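Local atomic coordinates of agglutinin (PDB entry 4G9M), a protein that probably binds carbohydrates as a lectin of the ricin-type beta-trefoil family, and assembles as a domain-swapped dimer. Residues I3-A7 against G8-L12; I92-D96 against K97-I101; I101-A104 against D105-L108. All coordinates share one frame; numbering follows the deposited sequence.

Overall arrangement
From the N terminus, the chain meets contacts 1, 2 and 3 in series, and none nests inside another. Contact 1 folds Tyr10 of strand 8-14 back onto the loop before it, and contact 2 closes the hairpin of strands 90-94 and 99-103. Contact 3 turns the chain at the far end of strand 99-103 and shares Ile101 with contact 2. The centres of contacts 1 and 2 lie about 12 Å apart, and the two join where Leu5 CD2 meets Ile92 CG2 at 3.7 Å. Contacts 2 and 3 touch through Val93 and Glu102, with centres about 13 Å apart. All three reach the second subunit, so the N-terminal loop and both ends of the hairpin border the dimer interface.

Contact 1: I3-A7 against G8-L12; sequences ISLPA and GTYTL
Tyr10 folds back onto the loop that precedes its own strand and hands its hydroxyl to the backbone of Pro6, at the start of the first long strand of the beta-trefoil, 8-14. Its CG stands anti to the carbonyl carbon and beside the backbone N (chi1 -70°), which directs the phenol toward Leu5 and Pro6 while Ala7 and Gly8 carry the chain round the bend. Tyr10 OH donates to Pro6 O over 2.7 Å. The bond uses a lone pair in the carbonyl plane, with a C=O...donor angle of 138°, and Pro6 O also lies in the ring plane at the edge of the phenol. The hydroxyl end is thereby held against the Pro6 carbonyl.

Gly8, the first residue of the strand, is almost fully extended (phi 168°), a shape seldom taken by residues with a side chain. Ala7 before it points its CB away from the strand.

On the far side of the dimer boundary, Ile3 of the second subunit packs on Pro6 and Tyr10. Within the chain, Phe139 of strand 137-141 meets the Tyr10 ring edge-to-face. Two apolar groups from the loop also border the phenol. The Pro6 ring crosses it at about a right angle, bringing CD to 3.2 Å from Tyr10 OH, and Leu5 approaches obliquely, with its CD1 methyl 3.7 Å from Tyr10 CE2.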
loop_
_atom_site.group_PDB
_atom_site.type_symbol
_atom_site.label_atom_id
_atom_site.label_comp_id
_atom_site.label_asym_id
_atom_site.label_seq_id
_atom_site.Cartn_x
_atom_site.Cartn_y
_atom_site.Cartn_z
ATOM N N ILE B 3 6.805 1.961 10.938
ATOM C CA ILE B 3 5.725 1.041 10.645
ATOM C C ILE B 3 6.020 0.344 9.338
ATOM O O ILE B 3 6.190 0.986 8.303
ATOM C CB ILE B 3 4.373 1.757 10.506
ATOM C CG1 ILE B 3 3.966 2.372 11.846
ATOM C CG2 ILE B 3 3.305 0.786 10.017
ATOM C CD1 ILE B 3 2.772 3.271 11.769
ATOM N N SER B 4 6.085 -0.975 9.368
ATOM C CA SER B 4 6.311 -1.726 8.147
ATOM C C SER B 4 5.401 -2.941 8.082
ATOM O O SER B 4 4.938 -3.425 9.109
ATOM C CB SER B 4 7.783 -2.132 8.026
ATOM O OG SER B 4 8.361 -2.356 9.300
ATOM N N LEU B 5 5.150 -3.409 6.866
ATOM C CA LEU B 5 4.396 -4.633 6.639
ATOM C C LEU B 5 5.395 -5.630 6.068
ATOM O O LEU B 5 5.633 -5.646 4.860
ATOM C CB LEU B 5 3.273 -4.356 5.633
ATOM C CG LEU B 5 2.225 -5.448 5.412
ATOM C CD1 LEU B 5 1.316 -5.558 6.644
ATOM C CD2 LEU B 5 1.386 -5.204 4.132
ATOM N N PRO B 6 6.001 -6.467 6.926
ATOM C CA PRO B 6 7.058 -7.368 6.457
ATOM C C PRO B 6 6.490 -8.597 5.767
ATOM O O PRO B 6 5.334 -8.976 5.997
ATOM C CB PRO B 6 7.742 -7.799 7.759
ATOM C CG PRO B 6 6.632 -7.744 8.777
ATOM C CD PRO B 6 5.816 -6.544 8.389
ATOM N N ALA B 7 7.309 -9.241 4.944
ATOM C CA ALA B 7 6.951 -10.565 4.475
ATOM C C ALA B 7 6.793 -11.417 5.728
ATOM O O ALA B 7 7.576 -11.293 6.678
ATOM C CB ALA B 7 8.056 -11.133 3.581
ATOM N N GLY B 8 5.763 -12.259 5.742
ATOM C CA GLY B 8 5.521 -13.151 6.858
ATOM C C GLY B 8 4.139 -13.762 6.716
ATOM O O GLY B 8 3.510 -13.645 5.663
ATOM N N THR B 9 3.670 -14.409 7.772
ATOM C CA THR B 9 2.370 -15.061 7.754
ATOM C C THR B 9 1.346 -14.163 8.426
ATOM O O THR B 9 1.615 -13.629 9.504
ATOM C CB THR B 9 2.429 -16.396 8.491
ATOM O OG1 THR B 9 3.395 -17.242 7.856
ATOM C CG2 THR B 9 1.061 -17.078 8.506
ATOM N N TYR B 10 0.172 -14.023 7.801
ATOM C CA TYR B 10 -0.872 -13.143 8.315
ATOM C C TYR B 10 -2.235 -13.812 8.467
ATOM O O TYR B 10 -2.579 -14.727 7.711
ATOM C CB TYR B 10 -1.026 -11.932 7.397
ATOM C CG TYR B 10 0.133 -10.958 7.428
ATOM C CD1 TYR B 10 1.274 -11.171 6.661
ATOM C CD2 TYR B 10 0.079 -9.824 8.219
ATOM C CE1 TYR B 10 2.338 -10.267 6.696
ATOM C CE2 TYR B 10 1.127 -8.924 8.264
ATOM C CZ TYR B 10 2.245 -9.148 7.500
ATOM O OH TYR B 10 3.251 -8.223 7.558
ATOM N N THR B 11 -3.002 -13.349 9.454
ATOM C CA THR B 11 -4.457 -13.490 9.430
ATOM C C THR B 11 -4.986 -12.219 8.778
ATOM O O THR B 11 -4.548 -11.114 9.113
ATOM C CB THR B 11 -5.047 -13.639 10.848
ATOM O OG1 THR B 11 -4.624 -14.882 11.423
ATOM C CG2 THR B 11 -6.576 -13.610 10.811
ATOM N N LEU B 12 -5.892 -12.365 7.811
ATOM C CA LEU B 12 -6.421 -11.204 7.100
ATOM C C LEU B 12 -7.890 -11.008 7.461
ATOM O O LEU B 12 -8.762 -11.758 7.014
ATOM C CB LEU B 12 -6.237 -11.393 5.592
ATOM C CG LEU B 12 -4.787 -11.657 5.166
ATOM C CD1 LEU B 12 -4.665 -11.823 3.657
ATOM C CD2 LEU B 12 -3.857 -10.548 5.653
#

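Contact 2: I92-D96 against K97-I101; sequences IVAAD and KGFAI
Lys97 and Asp96, adjacent at the tip of a beta hairpin whose arms are strands 90-94 and 99-103, form a salt bridge. The lysine chain starts away from the other arm, then bends at its last two torsions and brings NZ back to Asp96 OD2 at 2.7 Å, on the syn side but 29° out of the carboxylate plane. Asp96 CG sits between its backbone N and carbonyl carbon (chi1 63°), which places the carboxylate within reach of that ammonium. The other oxygen, OD1, pairs with Lys136. Lys97 O is buried without a partner in the model.

Gly98 then returns the chain through a positive phi, and its carbonyl oxygen accepts from Ala95 N at 2.9 Å. At Phe99 the strand pairing begins: this residue faces Ala94 in a non-hydrogen-bonded pair whose side chains diverge. Its CB meets Ile92 CG2 at 3.6 Å, the two side chains crossing at about a right angle, and its ring runs obliquely past Ala94 CA.

Ala100 forms the hydrogen-bonded pair with Val93. Val93 N reaches Ala100 O over 2.9 Å, nearly straight at 174°, and Ala100 N returns to Val93 O over 2.8 Å. Ile101, opposite Ile92, lies side by side with it, pointing the same way, with Ile92 CD1 4.0 Å from Ile101 CG2.

These isoleucines both pack on Phe139 of strand 137-141, whose ring also meets Phe99 edge-to-face. Strand 109-113 hydrogen-bonds to Ile101 through Leu111, while Trp51 of the second subunit donates its NE1 to Ala94 O.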
loop_
_atom_site.group_PDB
_atom_site.type_symbol
_atom_site.label_atom_id
_atom_site.label_comp_id
_atom_site.label_asym_id
_atom_site.label_seq_id
_atom_site.Cartn_x
_atom_site.Cartn_y
_atom_site.Cartn_z
ATOM N N ILE B 92 -0.463 -4.265 -2.149
ATOM C CA ILE B 92 -1.131 -4.013 -0.875
ATOM C C ILE B 92 -1.116 -2.497 -0.638
ATOM O O ILE B 92 -0.048 -1.905 -0.470
ATOM C CB ILE B 92 -0.422 -4.752 0.287
ATOM C CG1 ILE B 92 -0.176 -6.226 -0.076
ATOM C CG2 ILE B 92 -1.260 -4.675 1.547
ATOM C CD1 ILE B 92 -1.461 -6.968 -0.509
ATOM N N VAL B 93 -2.294 -1.878 -0.641
ATOM C CA VAL B 93 -2.418 -0.413 -0.646
ATOM C C VAL B 93 -3.019 0.079 0.666
ATOM O O VAL B 93 -4.103 -0.352 1.051
ATOM C CB VAL B 93 -3.341 0.067 -1.817
ATOM C CG1 VAL B 93 -3.319 1.566 -1.930
ATOM C CG2 VAL B 93 -2.913 -0.571 -3.145
ATOM N N ALA B 94 -2.318 0.971 1.365
ATOM C CA ALA B 94 -2.841 1.524 2.623
ATOM C C ALA B 94 -4.226 2.170 2.478
ATOM O O ALA B 94 -4.444 3.016 1.615
ATOM C CB ALA B 94 -1.850 2.525 3.217
ATOM N N ALA B 95 -5.169 1.758 3.326
ATOM C CA ALA B 95 -6.530 2.283 3.279
ATOM C C ALA B 95 -6.807 3.018 4.580
ATOM O O ALA B 95 -6.030 2.910 5.521
ATOM C CB ALA B 95 -7.547 1.151 3.064
ATOM N N ASP B 96 -7.917 3.755 4.639
ATOM C CA ASP B 96 -8.245 4.527 5.834
ATOM C C ASP B 96 -8.428 3.612 7.040
ATOM O O ASP B 96 -8.222 4.023 8.184
ATOM C CB ASP B 96 -9.487 5.397 5.592
ATOM C CG ASP B 96 -10.734 4.581 5.299
ATOM O OD1 ASP B 96 -10.789 3.910 4.247
ATOM O OD2 ASP B 96 -11.682 4.641 6.108
ATOM N N LYS B 97 -8.815 2.370 6.770
ATOM C CA LYS B 97 -8.733 1.288 7.740
ATOM C C LYS B 97 -8.124 0.075 7.040
ATOM O O LYS B 97 -8.584 -0.316 5.963
ATOM C CB LYS B 97 -10.113 0.940 8.289
ATOM C CG LYS B 97 -10.754 2.087 9.075
ATOM C CD LYS B 97 -12.182 1.773 9.498
ATOM C CE LYS B 97 -13.138 1.929 8.340
ATOM N NZ LYS B 97 -13.280 3.354 7.918
ATOM N N GLY B 98 -7.096 -0.511 7.639
ATOM C CA GLY B 98 -6.426 -1.652 7.034
ATOM C C GLY B 98 -5.822 -1.370 5.668
ATOM O O GLY B 98 -5.343 -0.267 5.388
ATOM N N PHE B 99 -5.838 -2.388 4.815
ATOM C CA PHE B 99 -5.251 -2.298 3.489
ATOM C C PHE B 99 -6.201 -2.846 2.428
ATOM O O PHE B 99 -6.909 -3.829 2.658
ATOM C CB PHE B 99 -3.945 -3.118 3.437
ATOM C CG PHE B 99 -2.831 -2.587 4.325
ATOM C CD1 PHE B 99 -2.751 -2.944 5.663
ATOM C CD2 PHE B 99 -1.877 -1.721 3.806
ATOM C CE1 PHE B 99 -1.728 -2.454 6.473
ATOM C CE2 PHE B 99 -0.860 -1.221 4.613
ATOM C CZ PHE B 99 -0.790 -1.589 5.943
ATOM N N ALA B 100 -6.198 -2.223 1.254
ATOM C CA ALA B 100 -6.830 -2.817 0.083
ATOM C C ALA B 100 -5.871 -3.818 -0.536
ATOM O O ALA B 100 -4.648 -3.630 -0.500
ATOM C CB ALA B 100 -7.192 -1.744 -0.935
ATOM N N ILE B 101 -6.421 -4.897 -1.084
ATOM C CA ILE B 101 -5.607 -5.899 -1.767
ATOM C C ILE B 101 -5.977 -5.892 -3.237
ATOM O O ILE B 101 -6.998 -6.454 -3.640
ATOM C CB ILE B 101 -5.802 -7.299 -1.164
ATOM C CG1 ILE B 101 -5.427 -7.271 0.321
ATOM C CG2 ILE B 101 -4.953 -8.315 -1.918
ATOM C CD1 ILE B 101 -5.848 -8.533 1.049
#

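Contact 3: I101-A104 against D105-L108; sequences IEAA and DHRL
Ala103 O is approached by His106, the last residue of the type I beta turn Ala103-His106 that ends strand 99-103 of this beta-trefoil chain, and by Arg107 just after it. His106 N closes the turn with a 3.1 Å hydrogen bond, bent to 145° at the hydrogen and arriving well above the carbonyl plane rather than on a lone pair. Arg107 CA adds a CA-H...O contact of 3.2 Å to the same oxygen.

On one side of the turn, Ala103 CB rests 3.9 Å from His106 CB, after which the imidazole leads away; its ND1 is buried with no partner in the model. The Glu102 side chain crosses the arginine chain obliquely, with OE1 4.0 Å from Arg107 CB and also near CG. Its CD comes 3.5 Å from Arg107 O, the carboxylate facing a carbonyl oxygen, and Glu102 OE1 stays 4.9 Å from Arg107 NE, so the ions do not meet.

NH1 of Arg107 instead forms a salt bridge with OE2 of Glu102 of the second subunit, so the residue after the turn reaches the dimer interface, where it also packs on its counterpart.

Just past the turn, the Arg107 chain stays extended from CG to NE (chi2 -169°), running past the Ala104 carbonyl. That path presents the edge of the guanidinium: Arg107 NE donates to Ala104 O at 3.2 Å, with the oxygen only 10° out of the guanidinium plane.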
loop_
_atom_site.group_PDB
_atom_site.type_symbol
_atom_site.label_atom_id
_atom_site.label_comp_id
_atom_site.label_asym_id
_atom_site.label_seq_id
_atom_site.Cartn_x
_atom_site.Cartn_y
_atom_site.Cartn_z
ATOM N N ILE B 101 -6.421 -4.897 -1.084
ATOM C CA ILE B 101 -5.607 -5.899 -1.767
ATOM C C ILE B 101 -5.977 -5.892 -3.237
ATOM O O ILE B 101 -6.998 -6.454 -3.640
ATOM C CB ILE B 101 -5.802 -7.299 -1.164
ATOM C CG1 ILE B 101 -5.427 -7.271 0.321
ATOM C CG2 ILE B 101 -4.953 -8.315 -1.918
ATOM C CD1 ILE B 101 -5.848 -8.533 1.049
ATOM N N GLU B 102 -5.150 -5.210 -4.021
ATOM C CA GLU B 102 -5.443 -4.884 -5.418
ATOM C C GLU B 102 -4.824 -5.908 -6.349
ATOM O O GLU B 102 -3.708 -6.352 -6.118
ATOM C CB GLU B 102 -4.786 -3.541 -5.769
ATOM C CG GLU B 102 -5.686 -2.374 -6.028
ATOM C CD GLU B 102 -4.903 -1.123 -6.399
ATOM O OE1 GLU B 102 -3.740 -1.250 -6.847
ATOM O OE2 GLU B 102 -5.445 -0.017 -6.239
ATOM N N ALA B 103 -5.518 -6.269 -7.425
ATOM C CA ALA B 103 -4.871 -7.079 -8.457
ATOM C C ALA B 103 -3.843 -6.228 -9.198
ATOM O O ALA B 103 -4.199 -5.214 -9.817
ATOM C CB ALA B 103 -5.923 -7.629 -9.436
ATOM N N ALA B 104 -2.579 -6.638 -9.158
ATOM C CA ALA B 104 -1.482 -5.809 -9.660
ATOM C C ALA B 104 -1.596 -5.507 -11.150
ATOM O O ALA B 104 -1.200 -4.439 -11.603
ATOM C CB ALA B 104 -0.150 -6.458 -9.361
ATOM N N ASP B 105 -2.149 -6.456 -11.902
ATOM C CA ASP B 105 -2.284 -6.286 -13.343
ATOM C C ASP B 105 -3.724 -6.018 -13.782
ATOM O O ASP B 105 -4.016 -5.950 -14.979
ATOM C CB ASP B 105 -1.671 -7.476 -14.068
ATOM C CG ASP B 105 -0.153 -7.545 -13.880
ATOM O OD1 ASP B 105 0.498 -6.475 -13.992
ATOM O OD2 ASP B 105 0.383 -8.640 -13.620
ATOM N N HIS B 106 -4.606 -5.843 -12.801
ATOM C CA HIS B 106 -5.973 -5.389 -13.032
ATOM C C HIS B 106 -6.349 -4.449 -11.893
ATOM O O HIS B 106 -7.180 -4.794 -11.063
ATOM C CB HIS B 106 -6.933 -6.584 -13.021
ATOM C CG HIS B 106 -6.574 -7.664 -13.995
ATOM N ND1 HIS B 106 -5.572 -8.583 -13.758
ATOM C CD2 HIS B 106 -7.081 -7.968 -15.213
ATOM C CE1 HIS B 106 -5.481 -9.406 -14.786
ATOM N NE2 HIS B 106 -6.388 -9.058 -15.682
ATOM N N ARG B 107 -5.753 -3.256 -11.863
ATOM C CA ARG B 107 -5.704 -2.461 -10.632
ATOM C C ARG B 107 -7.019 -1.796 -10.226
ATOM O O ARG B 107 -7.111 -1.218 -9.138
ATOM C CB ARG B 107 -4.601 -1.399 -10.712
ATOM C CG ARG B 107 -3.195 -1.974 -10.730
ATOM C CD ARG B 107 -2.148 -0.894 -10.535
ATOM N NE ARG B 107 -0.798 -1.415 -10.738
ATOM C CZ ARG B 107 0.314 -0.773 -10.389
ATOM N NH1 ARG B 107 0.242 0.412 -9.801
ATOM N NH2 ARG B 107 1.499 -1.324 -10.619
ATOM N N LEU B 108 -8.024 -1.847 -11.095
ATOM C CA LEU B 108 -9.348 -1.367 -10.721
ATOM C C LEU B 108 -10.023 -2.370 -9.794
ATOM O O LEU B 108 -11.030 -2.044 -9.166
ATOM C CB LEU B 108 -10.243 -1.153 -11.953
ATOM C CG LEU B 108 -10.002 0.058 -12.858
ATOM C CD1 LEU B 108 -11.012 0.044 -13.994
ATOM C CD2 LEU B 108 -10.088 1.366 -12.086
#